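Local coordinates for hypothetical protein (Shewanella oneidensis, PDB 2OTM) that is of unknown function but belongs to the YjgF/chorismate mutase-like family and is a putative endoribonuclease that assembles as a trimer, at residues Tyr27-Ile32 / Ile77-Gln82. Residues are numbered along the deposited sequence; the frame is centred on the assembly and turned at random.
Sequences YEPYSI and IAQLKQ
Gln-79 reaches from helix 62-84 to Pro-29 and Tyr-30, where the chain enters strand 30-33, joining helix to the outermost strand of this chain's own sheet in the chorismate mutase-like alpha+beta fold of the YjgF family. Its CG lies anti to the backbone N (chi1 -177°), which sends the chain out from the helix; a bend at chi2 (66°) then turns the amide across the proline. The two side chains meet at roughly a right angle, with Pro-29 CB 3.2 Å from Gln-79 OE1 and 3.5 Å from Gln-79 CD. Proline's fixed phi suits the turn into the strand, and its CB lies against the amide oxygen. Gln-79 is buried, and its OE1 also takes a weak hydrogen bond from Gln-42. The amide nitrogen comes to the edge of the Tyr-30 ring, near the ring plane, the two planes being 47° apart; the approach is therefore no stack over the face. The large, flat tyrosine reaches toward the helix, and the side chain of Gln-82, one turn on, also lies beside the ring. Beyond the proline, Ser-31 hydrogen-bonds Ser-131 of the second subunit, so this strand also meets the trimer interface. The ring's closest approach to Gln-79 is CD2 to NE2, 3.4 Å.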
loop_
_atom_site.group_PDB
_atom_site.type_symbol
_atom_site.label_atom_id
_atom_site.label_comp_id
_atom_site.label_asym_id
_atom_site.label_seq_id
_atom_site.Cartn_x
_atom_site.Cartn_y
_atom_site.Cartn_z
ATOM N N TYR B 27 -1.473 5.975 -16.678
ATOM C CA TYR B 27 -1.457 4.637 -16.073
ATOM C C TYR B 27 -2.704 3.855 -16.507
ATOM O O TYR B 27 -3.661 4.422 -17.060
ATOM C CB TYR B 27 -1.360 4.705 -14.547
ATOM C CG TYR B 27 -2.501 5.405 -13.872
ATOM C CD1 TYR B 27 -3.641 4.714 -13.519
ATOM C CD2 TYR B 27 -2.444 6.770 -13.588
ATOM C CE1 TYR B 27 -4.716 5.346 -12.900
ATOM C CE2 TYR B 27 -3.511 7.420 -12.976
ATOM C CZ TYR B 27 -4.645 6.706 -12.635
ATOM O OH TYR B 27 -5.718 7.325 -12.022
ATOM N N GLU B 28 -2.637 2.544 -16.326
ATOM C CA GLU B 28 -3.700 1.627 -16.711
ATOM C C GLU B 28 -4.708 1.508 -15.574
ATOM O O GLU B 28 -4.317 1.486 -14.404
ATOM C CB GLU B 28 -3.117 0.223 -16.984
ATOM C CG GLU B 28 -2.133 0.159 -18.145
ATOM C CD GLU B 28 -2.801 0.500 -19.466
ATOM O OE1 GLU B 28 -4.000 0.173 -19.613
ATOM O OE2 GLU B 28 -2.144 1.119 -20.333
ATOM N N PRO B 29 -6.000 1.455 -15.896
ATOM C CA PRO B 29 -7.016 1.205 -14.878
ATOM C C PRO B 29 -6.881 -0.098 -14.137
ATOM O O PRO B 29 -7.379 -0.203 -13.039
ATOM C CB PRO B 29 -8.320 1.195 -15.673
ATOM C CG PRO B 29 -7.932 1.121 -17.061
ATOM C CD PRO B 29 -6.622 1.771 -17.184
ATOM N N TYR B 30 -6.237 -1.087 -14.742
ATOM C CA TYR B 30 -5.916 -2.314 -14.047
ATOM C C TYR B 30 -4.687 -2.934 -14.674
ATOM O O TYR B 30 -4.317 -2.608 -15.826
ATOM C CB TYR B 30 -7.088 -3.316 -14.068
ATOM C CG TYR B 30 -7.489 -3.807 -15.433
ATOM C CD1 TYR B 30 -6.910 -4.926 -15.998
ATOM C CD2 TYR B 30 -8.465 -3.147 -16.159
ATOM C CE1 TYR B 30 -7.279 -5.357 -17.265
ATOM C CE2 TYR B 30 -8.839 -3.572 -17.401
ATOM C CZ TYR B 30 -8.239 -4.670 -17.950
ATOM O OH TYR B 30 -8.627 -5.082 -19.193
ATOM N N SER B 31 -4.034 -3.813 -13.921
ATOM C CA SER B 31 -2.977 -4.619 -14.463
ATOM C C SER B 31 -3.130 -6.062 -14.009
ATOM O O SER B 31 -3.898 -6.376 -13.099
ATOM C CB SER B 31 -1.592 -4.044 -14.108
ATOM O OG SER B 31 -1.323 -3.951 -12.719
ATOM N N ILE B 32 -2.445 -6.961 -14.703
ATOM C CA ILE B 32 -2.510 -8.386 -14.391
ATOM C C ILE B 32 -1.086 -8.935 -14.373
ATOM O O ILE B 32 -0.280 -8.653 -15.285
ATOM C CB ILE B 32 -3.380 -9.200 -15.394
ATOM C CG1 ILE B 32 -4.826 -8.706 -15.395
ATOM C CG2 ILE B 32 -3.372 -10.711 -15.055
ATOM C CD1 ILE B 32 -5.744 -9.314 -16.464
ATOM N N ILE B 77 -15.884 -2.624 -8.969
ATOM C CA ILE B 77 -16.497 -3.859 -9.535
ATOM C C ILE B 77 -16.778 -3.670 -11.020
ATOM O O ILE B 77 -16.567 -4.577 -11.822
ATOM C CB ILE B 77 -17.772 -4.241 -8.759
ATOM C CG1 ILE B 77 -17.385 -4.629 -7.315
ATOM C CG2 ILE B 77 -18.511 -5.406 -9.438
ATOM C CD1 ILE B 77 -18.578 -4.805 -6.321
ATOM N N ALA B 78 -17.215 -2.471 -11.407
ATOM C CA ALA B 78 -17.384 -2.157 -12.821
ATOM C C ALA B 78 -16.050 -2.326 -13.557
ATOM O O ALA B 78 -15.997 -2.863 -14.676
ATOM C CB ALA B 78 -17.987 -0.744 -13.012
ATOM N N GLN B 79 -14.965 -1.914 -12.922
ATOM C CA GLN B 79 -13.651 -2.020 -13.535
ATOM C C GLN B 79 -13.282 -3.492 -13.724
ATOM O O GLN B 79 -12.753 -3.877 -14.760
ATOM C CB GLN B 79 -12.617 -1.342 -12.627
ATOM C CG GLN B 79 -11.205 -1.317 -13.194
ATOM C CD GLN B 79 -11.148 -0.463 -14.411
ATOM O OE1 GLN B 79 -11.157 0.757 -14.301
ATOM N NE2 GLN B 79 -11.131 -1.092 -15.589
ATOM N N LEU B 80 -13.581 -4.304 -12.718
ATOM C CA LEU B 80 -13.267 -5.733 -12.765
ATOM C C LEU B 80 -14.091 -6.397 -13.859
ATOM O O LEU B 80 -13.578 -7.255 -14.584
ATOM C CB LEU B 80 -13.548 -6.408 -11.420
ATOM C CG LEU B 80 -12.669 -5.985 -10.237
ATOM C CD1 LEU B 80 -13.129 -6.716 -9.000
ATOM C CD2 LEU B 80 -11.182 -6.233 -10.526
ATOM N N LYS B 81 -15.353 -6.004 -13.978
ATOM C CA LYS B 81 -16.213 -6.594 -15.003
ATOM C C LYS B 81 -15.716 -6.281 -16.408
ATOM O O LYS B 81 -15.816 -7.111 -17.326
ATOM C CB LYS B 81 -17.653 -6.101 -14.883
ATOM C CG LYS B 81 -18.570 -6.732 -15.961
ATOM C CD LYS B 81 -19.965 -6.977 -15.474
ATOM C CE LYS B 81 -20.881 -7.456 -16.617
ATOM N NZ LYS B 81 -20.789 -8.929 -16.907
ATOM N N GLN B 82 -15.202 -5.067 -16.582
ATOM C CA GLN B 82 -14.619 -4.688 -17.858
ATOM C C GLN B 82 -13.401 -5.532 -18.180
ATOM O O GLN B 82 -13.221 -5.950 -19.315
ATOM C CB GLN B 82 -14.251 -3.213 -17.859
ATOM C CG GLN B 82 -13.956 -2.655 -19.232
ATOM C CD GLN B 82 -13.265 -1.305 -19.142
ATOM O OE1 GLN B 82 -13.814 -0.295 -19.568
ATOM N NE2 GLN B 82 -12.074 -1.278 -18.543
#